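Local atomic coordinates of Afp (Microbacterium arborescens, PDB entry 2YJK), a protein that probably takes up and stores iron as a member of the Dps family, a ferritin-like protein assembled from twelve subunits. Residues P27-M32 against T71-I76; D122-I127 against E143-V148; E16-A21 against L79-D84; A34-G39 against S60-A65. One frame throughout, in Å; residues are numbered along the deposited sequence.

Contact 1 of 4, residues P27-M32 against T71-I76. With OFE (Iron(II) oxide), chain P.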
loop_
_atom_site.group_PDB
_atom_site.type_symbol
_atom_site.label_atom_id
_atom_site.label_comp_id
_atom_site.label_asym_id
_atom_site.label_seq_id
_atom_site.Cartn_x
_atom_site.Cartn_y
_atom_site.Cartn_z
ATOM N N PRO C 27 -23.699 -27.245 11.540
ATOM C CA PRO C 27 -24.536 -27.110 10.316
ATOM C C PRO C 27 -24.187 -25.807 9.604
ATOM O O PRO C 27 -24.242 -25.703 8.375
ATOM C CB PRO C 27 -25.985 -27.018 10.883
ATOM C CG PRO C 27 -25.892 -27.780 12.261
ATOM C CD PRO C 27 -24.529 -27.329 12.763
ATOM N N VAL C 28 -23.763 -24.818 10.365
ATOM C CA VAL C 28 -23.246 -23.590 9.747
ATOM C C VAL C 28 -21.984 -23.805 8.908
ATOM O O VAL C 28 -21.894 -23.327 7.758
ATOM C CB VAL C 28 -23.062 -22.498 10.825
ATOM C CG1 VAL C 28 -22.501 -21.206 10.220
ATOM C CG2 VAL C 28 -24.418 -22.207 11.512
ATOM N N VAL C 29 -20.990 -24.494 9.461
ATOM C CA VAL C 29 -19.787 -24.776 8.726
ATOM C C VAL C 29 -20.160 -25.487 7.409
ATOM O O VAL C 29 -19.627 -25.119 6.329
ATOM C CB VAL C 29 -18.771 -25.673 9.521
ATOM C CG1 VAL C 29 -17.619 -26.090 8.604
ATOM C CG2 VAL C 29 -18.201 -24.899 10.743
ATOM N N HIS C 30 -21.038 -26.491 7.487
ATOM C CA HIS C 30 -21.340 -27.280 6.272
ATOM C C HIS C 30 -22.079 -26.461 5.197
ATOM O O HIS C 30 -21.776 -26.584 4.007
ATOM C CB HIS C 30 -22.194 -28.533 6.566
ATOM C CG HIS C 30 -21.477 -29.625 7.290
ATOM N ND1 HIS C 30 -22.121 -30.457 8.190
ATOM C CD2 HIS C 30 -20.189 -30.039 7.256
ATOM C CE1 HIS C 30 -21.261 -31.357 8.649
ATOM N NE2 HIS C 30 -20.078 -31.106 8.118
ATOM N N LYS C 31 -23.054 -25.656 5.610
ATOM C CA LYS C 31 -23.802 -24.850 4.624
ATOM C C LYS C 31 -22.982 -23.699 4.052
ATOM O O LYS C 31 -23.104 -23.376 2.882
ATOM C CB LYS C 31 -25.099 -24.335 5.233
ATOM C CG LYS C 31 -26.076 -25.525 5.544
ATOM C CD LYS C 31 -27.433 -25.030 5.777
ATOM C CE LYS C 31 -28.508 -26.202 5.597
ATOM N NZ LYS C 31 -28.252 -27.258 6.593
ATOM N N MET C 32 -22.151 -23.088 4.875
ATOM C CA MET C 32 -21.257 -22.048 4.380
ATOM C C MET C 32 -20.208 -22.580 3.414
ATOM O O MET C 32 -19.880 -21.927 2.465
ATOM C CB MET C 32 -20.595 -21.394 5.530
ATOM C CG MET C 32 -21.536 -20.398 6.308
ATOM S SD MET C 32 -22.407 -19.175 5.245
ATOM C CE MET C 32 -24.028 -19.743 5.493
ATOM N N THR C 71 -14.462 -19.087 10.378
ATOM C CA THR C 71 -14.711 -18.566 11.733
ATOM C C THR C 71 -15.556 -19.567 12.561
ATOM O O THR C 71 -15.356 -19.701 13.767
ATOM C CB THR C 71 -15.482 -17.248 11.645
ATOM O OG1 THR C 71 -14.750 -16.356 10.792
ATOM C CG2 THR C 71 -15.557 -16.588 13.016
ATOM N N ALA C 72 -16.529 -20.209 11.923
ATOM C CA ALA C 72 -17.397 -21.113 12.668
ATOM C C ALA C 72 -16.554 -22.346 13.004
ATOM O O ALA C 72 -16.538 -22.813 14.153
ATOM C CB ALA C 72 -18.682 -21.478 11.865
ATOM N N ALA C 73 -15.784 -22.834 12.017
ATOM C CA ALA C 73 -15.001 -24.071 12.211
ATOM C C ALA C 73 -14.000 -23.867 13.323
ATOM O O ALA C 73 -13.787 -24.739 14.196
ATOM C CB ALA C 73 -14.288 -24.484 10.875
ATOM N N GLU C 74 -13.385 -22.697 13.329
ATOM C CA GLU C 74 -12.251 -22.528 14.217
ATOM C C GLU C 74 -12.730 -22.263 15.608
ATOM O O GLU C 74 -12.039 -22.547 16.577
ATOM C CB GLU C 74 -11.301 -21.434 13.692
ATOM C CG GLU C 74 -10.665 -21.947 12.350
ATOM C CD GLU C 74 -9.516 -21.086 11.827
ATOM O OE1 GLU C 74 -9.316 -19.926 12.306
ATOM O OE2 GLU C 74 -8.790 -21.586 10.927
ATOM N N ARG C 75 -13.889 -21.664 15.701
ATOM C CA ARG C 75 -14.552 -21.568 16.997
ATOM C C ARG C 75 -14.823 -22.985 17.569
ATOM O O ARG C 75 -14.566 -23.213 18.772
ATOM C CB ARG C 75 -15.869 -20.742 16.892
ATOM C CG ARG C 75 -16.675 -20.669 18.219
ATOM C CD ARG C 75 -15.894 -19.812 19.189
ATOM N NE ARG C 75 -16.422 -19.931 20.516
ATOM C CZ ARG C 75 -15.772 -19.589 21.622
ATOM N NH1 ARG C 75 -14.498 -19.084 21.577
ATOM N NH2 ARG C 75 -16.396 -19.785 22.762
ATOM N N ILE C 76 -15.318 -23.933 16.748
ATOM C CA ILE C 76 -15.526 -25.330 17.237
ATOM C C ILE C 76 -14.218 -25.990 17.686
ATOM O O ILE C 76 -14.124 -26.618 18.750
ATOM C CB ILE C 76 -16.181 -26.224 16.169
ATOM C CG1 ILE C 76 -17.637 -25.775 15.911
ATOM C CG2 ILE C 76 -16.144 -27.721 16.619
ATOM C CD1 ILE C 76 -18.163 -26.226 14.563
HETATM FE FE OFE P . -8.278 -20.495 9.117
HETATM O O OFE P . -8.112 -19.558 7.173
#
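Val29 carries most of this contact through a single methyl group, CG2, which is set into the surface of helix 71-76 among Ala72, Ala73 and Ile76. The branch reaches the backbone itself, with CG2 only 3.4 Å from Ala73 N. Around that point lie three carbons: from Val29 CG2, Ala72 CB is 3.6 Å away, Ala73 CB 3.9 Å and Ile76 CD1 4.0 Å. With chi1 at 172°, CG1 lies anti to the backbone N of Val29 and CG2 anti to its carbonyl carbon, and it is this second branch that points across the interface. Val28 adds a lighter touch, its CG1 standing 4.2 Å from Ala72 CB. The interaction is thus purely apolar, and the axes of segments 27-32 and 71-76 come within 8.9 Å at 149°, close to antiparallel, an approach consistent with the small alanines.

A different face of helix 71-76 serves the metal. The CB of Glu74 points away from helix 27-32, and its extended side chain places OE2 2.2 Å from the iron (FE) of the bound iron(II) oxide. Asp70 of the same chain and His43 of a second subunit also bind this iron, making it an intersubunit site of the kind characteristic of Dps proteins. Trp44 of that subunit packs on Val29, Ala73 and Glu74, linking the apolar contact to the surroundings of the metal.

Within the chain this is the pairing of helices 15-45 and 51-78 in the ferritin bundle. Helix 105-130 lies against the former, where Met32 meets Ala119, and helix 135-156 against the latter, where Thr71 meets Val140.

Contact 2 of 4, residues D122-I127 against E143-V148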
loop_
_atom_site.group_PDB
_atom_site.type_symbol
_atom_site.label_atom_id
_atom_site.label_comp_id
_atom_site.label_asym_id
_atom_site.label_seq_id
_atom_site.Cartn_x
_atom_site.Cartn_y
_atom_site.Cartn_z
ATOM N N ASP C 122 -30.464 -22.209 10.020
ATOM C CA ASP C 122 -29.496 -22.823 10.949
ATOM C C ASP C 122 -28.765 -21.760 11.796
ATOM O O ASP C 122 -28.483 -21.994 12.962
ATOM C CB ASP C 122 -28.514 -23.723 10.218
ATOM C CG ASP C 122 -29.149 -25.082 9.757
ATOM O OD1 ASP C 122 -30.073 -25.685 10.430
ATOM O OD2 ASP C 122 -28.671 -25.597 8.715
ATOM N N LEU C 123 -28.487 -20.574 11.238
ATOM C CA LEU C 123 -27.916 -19.493 12.074
ATOM C C LEU C 123 -28.890 -19.053 13.201
ATOM O O LEU C 123 -28.467 -18.816 14.359
ATOM C CB LEU C 123 -27.423 -18.324 11.228
ATOM C CG LEU C 123 -26.127 -18.638 10.463
ATOM C CD1 LEU C 123 -26.056 -17.798 9.203
ATOM C CD2 LEU C 123 -24.883 -18.438 11.360
ATOM N N GLN C 124 -30.184 -18.983 12.884
ATOM C CA GLN C 124 -31.154 -18.522 13.862
ATOM C C GLN C 124 -31.335 -19.612 14.927
ATOM O O GLN C 124 -31.262 -19.328 16.093
ATOM C CB GLN C 124 -32.482 -18.088 13.212
ATOM C CG GLN C 124 -33.515 -17.390 14.199
ATOM C CD GLN C 124 -32.949 -16.073 14.839
ATOM O OE1 GLN C 124 -32.386 -15.213 14.144
ATOM N NE2 GLN C 124 -33.068 -15.949 16.160
ATOM N N ALA C 125 -31.381 -20.868 14.533
ATOM C CA ALA C 125 -31.268 -21.927 15.545
ATOM C C ALA C 125 -29.983 -21.834 16.435
ATOM O O ALA C 125 -30.040 -22.056 17.641
ATOM C CB ALA C 125 -31.402 -23.324 14.900
ATOM N N ALA C 126 -28.832 -21.500 15.848
ATOM C CA ALA C 126 -27.619 -21.390 16.694
ATOM C C ALA C 126 -27.738 -20.229 17.661
ATOM O O ALA C 126 -27.418 -20.381 18.799
ATOM C CB ALA C 126 -26.348 -21.302 15.884
ATOM N N ILE C 127 -28.265 -19.102 17.204
ATOM C CA ILE C 127 -28.406 -17.911 18.045
ATOM C C ILE C 127 -29.350 -18.185 19.205
ATOM O O ILE C 127 -29.034 -17.837 20.342
ATOM C CB ILE C 127 -28.869 -16.670 17.223
ATOM C CG1 ILE C 127 -27.759 -16.295 16.241
ATOM C CG2 ILE C 127 -29.206 -15.463 18.132
ATOM C CD1 ILE C 127 -28.260 -15.533 15.067
ATOM N N GLU C 143 -22.500 -12.630 14.289
ATOM C CA GLU C 143 -21.665 -11.942 13.320
ATOM C C GLU C 143 -21.878 -12.560 11.890
ATOM O O GLU C 143 -22.044 -11.834 10.911
ATOM C CB GLU C 143 -20.204 -12.037 13.755
ATOM C CG GLU C 143 -19.156 -11.602 12.686
ATOM C CD GLU C 143 -17.744 -12.006 13.138
ATOM O OE1 GLU C 143 -17.280 -11.434 14.134
ATOM O OE2 GLU C 143 -17.129 -12.923 12.532
ATOM N N ILE C 144 -21.880 -13.881 11.762
ATOM C CA ILE C 144 -22.110 -14.462 10.451
ATOM C C ILE C 144 -23.564 -14.135 9.902
ATOM O O ILE C 144 -23.744 -13.806 8.710
ATOM C CB ILE C 144 -21.946 -16.013 10.465
ATOM C CG1 ILE C 144 -20.477 -16.444 10.758
ATOM C CG2 ILE C 144 -22.419 -16.596 9.096
ATOM C CD1 ILE C 144 -20.341 -17.902 11.269
ATOM N N LYS C 145 -24.596 -14.240 10.771
ATOM C CA LYS C 145 -25.954 -13.806 10.349
ATOM C C LYS C 145 -26.054 -12.348 9.790
ATOM O O LYS C 145 -26.747 -12.099 8.794
ATOM C CB LYS C 145 -26.990 -14.015 11.445
ATOM C CG LYS C 145 -28.388 -14.038 10.832
ATOM C CD LYS C 145 -29.470 -14.337 11.892
ATOM C CE LYS C 145 -30.899 -14.535 11.247
ATOM N NZ LYS C 145 -31.342 -13.331 10.534
ATOM N N ARG C 146 -25.383 -11.393 10.408
ATOM C CA ARG C 146 -25.395 -10.012 9.875
ATOM C C ARG C 146 -24.865 -9.976 8.445
ATOM O O ARG C 146 -25.511 -9.372 7.557
ATOM C CB ARG C 146 -24.554 -9.034 10.718
ATOM C CG ARG C 146 -25.230 -8.655 12.010
ATOM C CD ARG C 146 -24.316 -7.785 12.814
ATOM N NE ARG C 146 -23.946 -6.570 12.082
ATOM C CZ ARG C 146 -23.166 -5.623 12.600
ATOM N NH1 ARG C 146 -22.724 -5.732 13.842
ATOM N NH2 ARG C 146 -22.817 -4.576 11.891
ATOM N N GLY C 147 -23.714 -10.600 8.220
ATOM C CA GLY C 147 -23.136 -10.649 6.866
ATOM C C GLY C 147 -24.007 -11.378 5.852
ATOM O O GLY C 147 -24.133 -10.928 4.719
ATOM N N VAL C 148 -24.616 -12.489 6.249
ATOM C CA VAL C 148 -25.411 -13.299 5.363
ATOM C C VAL C 148 -26.712 -12.567 4.992
ATOM O O VAL C 148 -27.068 -12.512 3.789
ATOM C CB VAL C 148 -25.675 -14.708 5.981
ATOM C CG1 VAL C 148 -26.599 -15.599 5.073
ATOM C CG2 VAL C 148 -24.358 -15.492 6.127
#
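Ile144 meets Leu123 where the last two long helices of the ferritin four-helix bundle, 105-130 and 135-156, pack antiparallel as consecutive members, the axes of segments 122-127 and 143-148 lying 10.0 Å apart at 151°. Ile144 CG2 faces the fork of the leucine, 3.8 Å from Leu123 CD2, and the two side chains cross at about a right angle. Its neighbour Lys145 comes closest in backbone terms, with its CA 6.3 Å from that of Leu123. CG of Lys145 is anti to the backbone N (chi1 -160°), and the aliphatic chain runs on extended before bending at its last torsion. This lays the methylenes over helix 122-127 while the ammonium group goes to Asp149, one turn on, in a salt bridge. Ile127 CD1 abuts the middle of the chain, 3.6 Å from Lys145 CD. Arg146, on another side of the helix, forms salt bridges with Asp139 and Glu143 of a further subunit, so that one helix serves both the bundle and the assembly. Val148 returns to the buried side, CG2 standing 4.2 Å from Leu123 CD1. Leu123 therefore spans a full turn of its partner, and an alanine here would probably open a gap beside Ile144 and Val148 and leave both without this apolar partner on helix 122-127. At the more exposed margin Gln124, whose NE2 is hydrogen-bonded to Asp128, meets a methylene carbon rather than the ammonium, its OE1 3.3 Å from Lys145 CE.

Contact 3 of 4, residues E16-A21 against L79-D84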
loop_
_atom_site.group_PDB
_atom_site.type_symbol
_atom_site.label_atom_id
_atom_site.label_comp_id
_atom_site.label_asym_id
_atom_site.label_seq_id
_atom_site.Cartn_x
_atom_site.Cartn_y
_atom_site.Cartn_z
ATOM N N GLU C 16 -20.012 -29.883 28.383
ATOM C CA GLU C 16 -21.293 -29.281 27.986
ATOM C C GLU C 16 -21.205 -28.133 26.954
ATOM O O GLU C 16 -21.928 -28.134 25.941
ATOM C CB GLU C 16 -21.997 -28.748 29.242
ATOM C CG GLU C 16 -23.530 -28.941 29.259
ATOM C CD GLU C 16 -23.929 -30.405 29.042
ATOM O OE1 GLU C 16 -23.657 -30.930 27.919
ATOM O OE2 GLU C 16 -24.500 -31.012 29.993
ATOM N N VAL C 17 -20.342 -27.149 27.206
ATOM C CA VAL C 17 -20.305 -25.952 26.375
ATOM C C VAL C 17 -19.693 -26.261 25.017
ATOM O O VAL C 17 -20.156 -25.743 23.983
ATOM C CB VAL C 17 -19.547 -24.750 27.081
ATOM C CG1 VAL C 17 -18.815 -23.794 26.046
ATOM C CG2 VAL C 17 -20.490 -23.967 27.991
ATOM N N ALA C 18 -18.644 -27.078 25.003
ATOM C CA ALA C 18 -17.997 -27.410 23.750
ATOM C C ALA C 18 -19.033 -28.128 22.886
ATOM O O ALA C 18 -19.125 -27.896 21.672
ATOM C CB ALA C 18 -16.796 -28.304 23.999
ATOM N N ALA C 19 -19.848 -28.947 23.544
ATOM C CA ALA C 19 -20.732 -29.882 22.855
ATOM C C ALA C 19 -21.887 -29.153 22.166
ATOM O O ALA C 19 -22.329 -29.559 21.096
ATOM C CB ALA C 19 -21.262 -30.920 23.843
ATOM N N ALA C 20 -22.364 -28.080 22.800
ATOM C CA ALA C 20 -23.320 -27.134 22.183
ATOM C C ALA C 20 -22.745 -26.317 20.988
ATOM O O ALA C 20 -23.402 -26.113 19.944
ATOM C CB ALA C 20 -23.893 -26.207 23.269
ATOM N N ALA C 21 -21.506 -25.887 21.097
ATOM C CA ALA C 21 -20.932 -25.223 19.964
ATOM C C ALA C 21 -20.950 -26.171 18.813
ATOM O O ALA C 21 -21.355 -25.764 17.733
ATOM C CB ALA C 21 -19.496 -24.734 20.236
ATOM N N LEU C 79 -12.614 -24.710 20.968
ATOM C CA LEU C 79 -13.296 -25.252 22.170
ATOM C C LEU C 79 -12.890 -26.682 22.401
ATOM O O LEU C 79 -13.355 -27.337 23.353
ATOM C CB LEU C 79 -14.819 -25.165 22.032
ATOM C CG LEU C 79 -15.338 -23.705 22.074
ATOM C CD1 LEU C 79 -16.826 -23.649 21.836
ATOM C CD2 LEU C 79 -14.996 -23.036 23.418
ATOM N N GLY C 80 -12.016 -27.177 21.536
ATOM C CA GLY C 80 -11.418 -28.480 21.756
ATOM C C GLY C 80 -12.121 -29.635 21.044
ATOM O O GLY C 80 -11.760 -30.721 21.286
ATOM N N LEU C 81 -13.062 -29.401 20.127
ATOM C CA LEU C 81 -13.705 -30.515 19.345
ATOM C C LEU C 81 -13.373 -30.613 17.821
ATOM O O LEU C 81 -13.100 -29.594 17.195
ATOM C CB LEU C 81 -15.222 -30.485 19.514
ATOM C CG LEU C 81 -15.810 -30.768 20.920
ATOM C CD1 LEU C 81 -17.285 -30.525 20.835
ATOM C CD2 LEU C 81 -15.554 -32.205 21.560
ATOM N N PRO C 82 -13.367 -31.847 17.235
ATOM C CA PRO C 82 -13.030 -31.941 15.812
ATOM C C PRO C 82 -14.209 -31.501 14.957
ATOM O O PRO C 82 -15.299 -31.303 15.449
ATOM C CB PRO C 82 -12.690 -33.429 15.614
ATOM C CG PRO C 82 -13.556 -34.155 16.676
ATOM C CD PRO C 82 -13.569 -33.185 17.860
ATOM N N ILE C 83 -13.978 -31.263 13.677
ATOM C CA ILE C 83 -15.098 -30.940 12.806
ATOM C C ILE C 83 -14.905 -31.859 11.620
ATOM O O ILE C 83 -13.755 -32.048 11.173
ATOM C CB ILE C 83 -15.088 -29.389 12.392
ATOM C CG1 ILE C 83 -16.036 -29.101 11.221
ATOM C CG2 ILE C 83 -13.738 -28.907 11.924
ATOM C CD1 ILE C 83 -17.442 -28.882 11.653
ATOM N N ASP C 84 -15.995 -32.461 11.139
ATOM C CA ASP C 84 -15.949 -33.222 9.923
ATOM C C ASP C 84 -16.537 -32.442 8.720
ATOM O O ASP C 84 -17.730 -32.565 8.407
ATOM C CB ASP C 84 -16.669 -34.582 10.093
ATOM C CG ASP C 84 -16.538 -35.458 8.850
ATOM O OD1 ASP C 84 -15.819 -35.041 7.879
ATOM O OD2 ASP C 84 -17.144 -36.551 8.823
#
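Ala21 and Leu79 form the tight end of this contact: Ala21 CB lies 3.3 Å from Leu79 CD1, closer than carbons usually pack. Leu79 CG stands anti to its own carbonyl carbon (chi1 -69°), which carries the branched end over helix 16-21, one turn on from Ala18. The same leucine touches Ala18 with its carbonyl oxygen and CB, Ala18 CB being 3.6 Å from Leu79 O and 4.2 Å from Leu79 CB. Leu81 approaches Ala18 from the next part of the loop. Its CD1 sits 3.3 Å from Ala18 O and 3.9 Å from Ala18 CB, so the small alanine is clasped by two leucines that flank Gly80.

A sharp turn separates the two leucines. Gly80, at a positive phi of 95°, ends helix 51-78 with a Schellman motif, and a side chain at these backbone angles would be jammed against the carbonyl oxygen of Leu79.

Toward the more exposed side the packing thins. Leu81 is itself partly exposed; its CD1 also reaches Ala19 CA at 4.0 Å, although Ala19 directs its CB away from the loop. Val17 gives little more than its backbone oxygen at 4.5 Å from Leu79 CD1. Beyond Leu81 the chain departs from helix 16-21, and Pro82 packs instead on Asn45 of a second subunit.

The contact thus fastens the loop leaving helix 51-78 to the start of helix 15-45, near one end of the bundle. Ser137 of helix 135-156 touches both Ala21 and Leu79, while Leu81 lies also on Ala22, and the loop runs on toward helix 87-92.

Contact 4 of 4, residues A34-G39 against S60-A65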
loop_
_atom_site.group_PDB
_atom_site.type_symbol
_atom_site.label_atom_id
_atom_site.label_comp_id
_atom_site.label_asym_id
_atom_site.label_seq_id
_atom_site.Cartn_x
_atom_site.Cartn_y
_atom_site.Cartn_z
ATOM N N ALA C 34 -20.533 -25.408 1.607
ATOM C CA ALA C 34 -21.344 -25.754 0.403
ATOM C C ALA C 34 -21.618 -24.509 -0.496
ATOM O O ALA C 34 -21.499 -24.591 -1.721
ATOM C CB ALA C 34 -22.690 -26.406 0.793
ATOM N N LEU C 35 -21.923 -23.362 0.144
ATOM C CA LEU C 35 -22.134 -22.103 -0.532
ATOM C C LEU C 35 -20.882 -21.583 -1.253
ATOM O O LEU C 35 -21.008 -21.009 -2.342
ATOM C CB LEU C 35 -22.661 -21.079 0.456
ATOM C CG LEU C 35 -23.174 -19.780 -0.167
ATOM C CD1 LEU C 35 -24.354 -20.106 -1.043
ATOM C CD2 LEU C 35 -23.431 -18.556 0.848
ATOM N N VAL C 36 -19.675 -21.864 -0.714
ATOM C CA VAL C 36 -18.437 -21.573 -1.452
ATOM C C VAL C 36 -18.445 -22.342 -2.824
ATOM O O VAL C 36 -18.203 -21.751 -3.908
ATOM C CB VAL C 36 -17.159 -21.973 -0.639
ATOM C CG1 VAL C 36 -15.946 -21.992 -1.560
ATOM C CG2 VAL C 36 -16.910 -20.958 0.541
ATOM N N VAL C 37 -18.734 -23.648 -2.764
ATOM C CA VAL C 37 -18.643 -24.477 -3.947
ATOM C C VAL C 37 -19.796 -24.207 -4.944
ATOM O O VAL C 37 -19.564 -23.988 -6.147
ATOM C CB VAL C 37 -18.593 -25.994 -3.585
ATOM C CG1 VAL C 37 -18.739 -26.829 -4.872
ATOM C CG2 VAL C 37 -17.257 -26.319 -2.825
ATOM N N ASN C 38 -21.027 -24.214 -4.433
ATOM C CA ASN C 38 -22.181 -23.937 -5.280
ATOM C C ASN C 38 -22.249 -22.476 -5.776
ATOM O O ASN C 38 -22.862 -22.210 -6.812
ATOM C CB ASN C 38 -23.476 -24.374 -4.552
ATOM C CG ASN C 38 -23.483 -25.855 -4.276
ATOM O OD1 ASN C 38 -23.029 -26.628 -5.126
ATOM N ND2 ASN C 38 -23.971 -26.277 -3.073
ATOM N N GLY C 39 -21.640 -21.540 -5.034
ATOM C CA GLY C 39 -21.601 -20.184 -5.425
ATOM C C GLY C 39 -20.603 -20.055 -6.574
ATOM O O GLY C 39 -20.803 -19.250 -7.512
ATOM N N SER C 60 -18.076 -12.334 -4.440
ATOM C CA SER C 60 -17.922 -11.719 -3.146
ATOM C C SER C 60 -18.747 -12.457 -2.071
ATOM O O SER C 60 -18.280 -12.628 -0.941
ATOM C CB SER C 60 -18.098 -10.202 -3.289
ATOM O OG SER C 60 -19.138 -9.785 -2.482
ATOM N N VAL C 61 -19.863 -13.069 -2.490
ATOM C CA VAL C 61 -20.667 -13.988 -1.646
ATOM C C VAL C 61 -19.867 -15.244 -1.255
ATOM O O VAL C 61 -19.917 -15.688 -0.131
ATOM C CB VAL C 61 -22.023 -14.397 -2.355
ATOM C CG1 VAL C 61 -22.683 -15.641 -1.769
ATOM C CG2 VAL C 61 -23.033 -13.159 -2.418
ATOM N N VAL C 62 -19.150 -15.805 -2.205
ATOM C CA VAL C 62 -18.301 -16.964 -1.997
ATOM C C VAL C 62 -17.189 -16.590 -0.998
ATOM O O VAL C 62 -16.904 -17.371 -0.081
ATOM C CB VAL C 62 -17.694 -17.383 -3.367
ATOM C CG1 VAL C 62 -16.461 -18.260 -3.193
ATOM C CG2 VAL C 62 -18.707 -18.080 -4.239
ATOM N N ALA C 63 -16.568 -15.408 -1.177
ATOM C CA ALA C 63 -15.410 -14.990 -0.384
ATOM C C ALA C 63 -15.923 -14.832 1.082
ATOM O O ALA C 63 -15.306 -15.376 1.994
ATOM C CB ALA C 63 -14.784 -13.698 -0.937
ATOM N N HIS C 64 -17.107 -14.206 1.277
ATOM C CA HIS C 64 -17.785 -14.170 2.589
ATOM C C HIS C 64 -18.095 -15.557 3.152
ATOM O O HIS C 64 -17.753 -15.843 4.318
ATOM C CB HIS C 64 -19.061 -13.342 2.529
ATOM C CG HIS C 64 -18.802 -11.881 2.245
ATOM N ND1 HIS C 64 -19.765 -11.024 1.748
ATOM C CD2 HIS C 64 -17.660 -11.156 2.317
ATOM C CE1 HIS C 64 -19.239 -9.824 1.568
ATOM N NE2 HIS C 64 -17.963 -9.879 1.905
ATOM N N ALA C 65 -18.742 -16.435 2.351
ATOM C CA ALA C 65 -19.084 -17.760 2.862
ATOM C C ALA C 65 -17.805 -18.488 3.375
ATOM O O ALA C 65 -17.798 -19.060 4.487
ATOM C CB ALA C 65 -19.847 -18.625 1.747
#
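Val36 and Val62 meet in an aliphatic interface, and the only ring of the two segments, that of His64, takes no part in it. The end of His64 leads away from helix 34-39; the Ser60 carbonyl oxygen lies over one ring face, offset toward the rim, and ND1 is hydrogen-bonded to Asp151 of helix 135-156. Between the helices the backbones come very near, with Val36 CA 4.6 Å from Val62 CA. Gly39 is consistent with this closeness: Val62 CG2 rests 3.6 Å from Gly39 C, and a CB on the glycine would collide with that methyl. Val62 CG1 turns to the other valine, 4.1 Å from Val36 CG1, and the two side chains cross at about a right angle. Val36 CG2 goes on to the opposing backbone, 3.6 Å from Val62 O. Leu35, with CG anti to its backbone N (chi1 -169°), swings its end inward, CD2 lying 3.7 Å from Ala65 CB and 4.0 Å from Val61 CG1. Were Val62 replaced by an alanine, a gap over Gly39 would be likely to open and Val36 CG1 to lose its partner. The axes of segments 34-39 and 60-65 are 8.2 Å apart at 159°; the segments belong to helices 15-45 and 51-78, the first antiparallel pair of the ferritin bundle. Ile116 of helix 105-130 touches Leu35, while Gln66 of a second subunit packs on Val36.

Contacts 1 and 4 are two levels of the same helix pair, 15-45 with 51-78, their centres 13 Å apart, with Met32 O 3.4 Å from Ala65 CB. Contact 2 joins the other two helices, and the pairs meet through Val28 CG2, 3.8 Å from Leu123 CD2, and a salt bridge from Lys31 NZ to Asp122 OD2 at 2.7 Å. Contact 3 lies at one end of the bundle, its loop tied to contact 1 by a probable hydrogen bond from His30 NE2 to Asp84 O. In contact 1 Glu74 binds iron directly; the side chain of Val62 in contact 4 lies about 7 Å from a bound iron(II) oxide, and that of Ile144 in contact 2 about 13 Å.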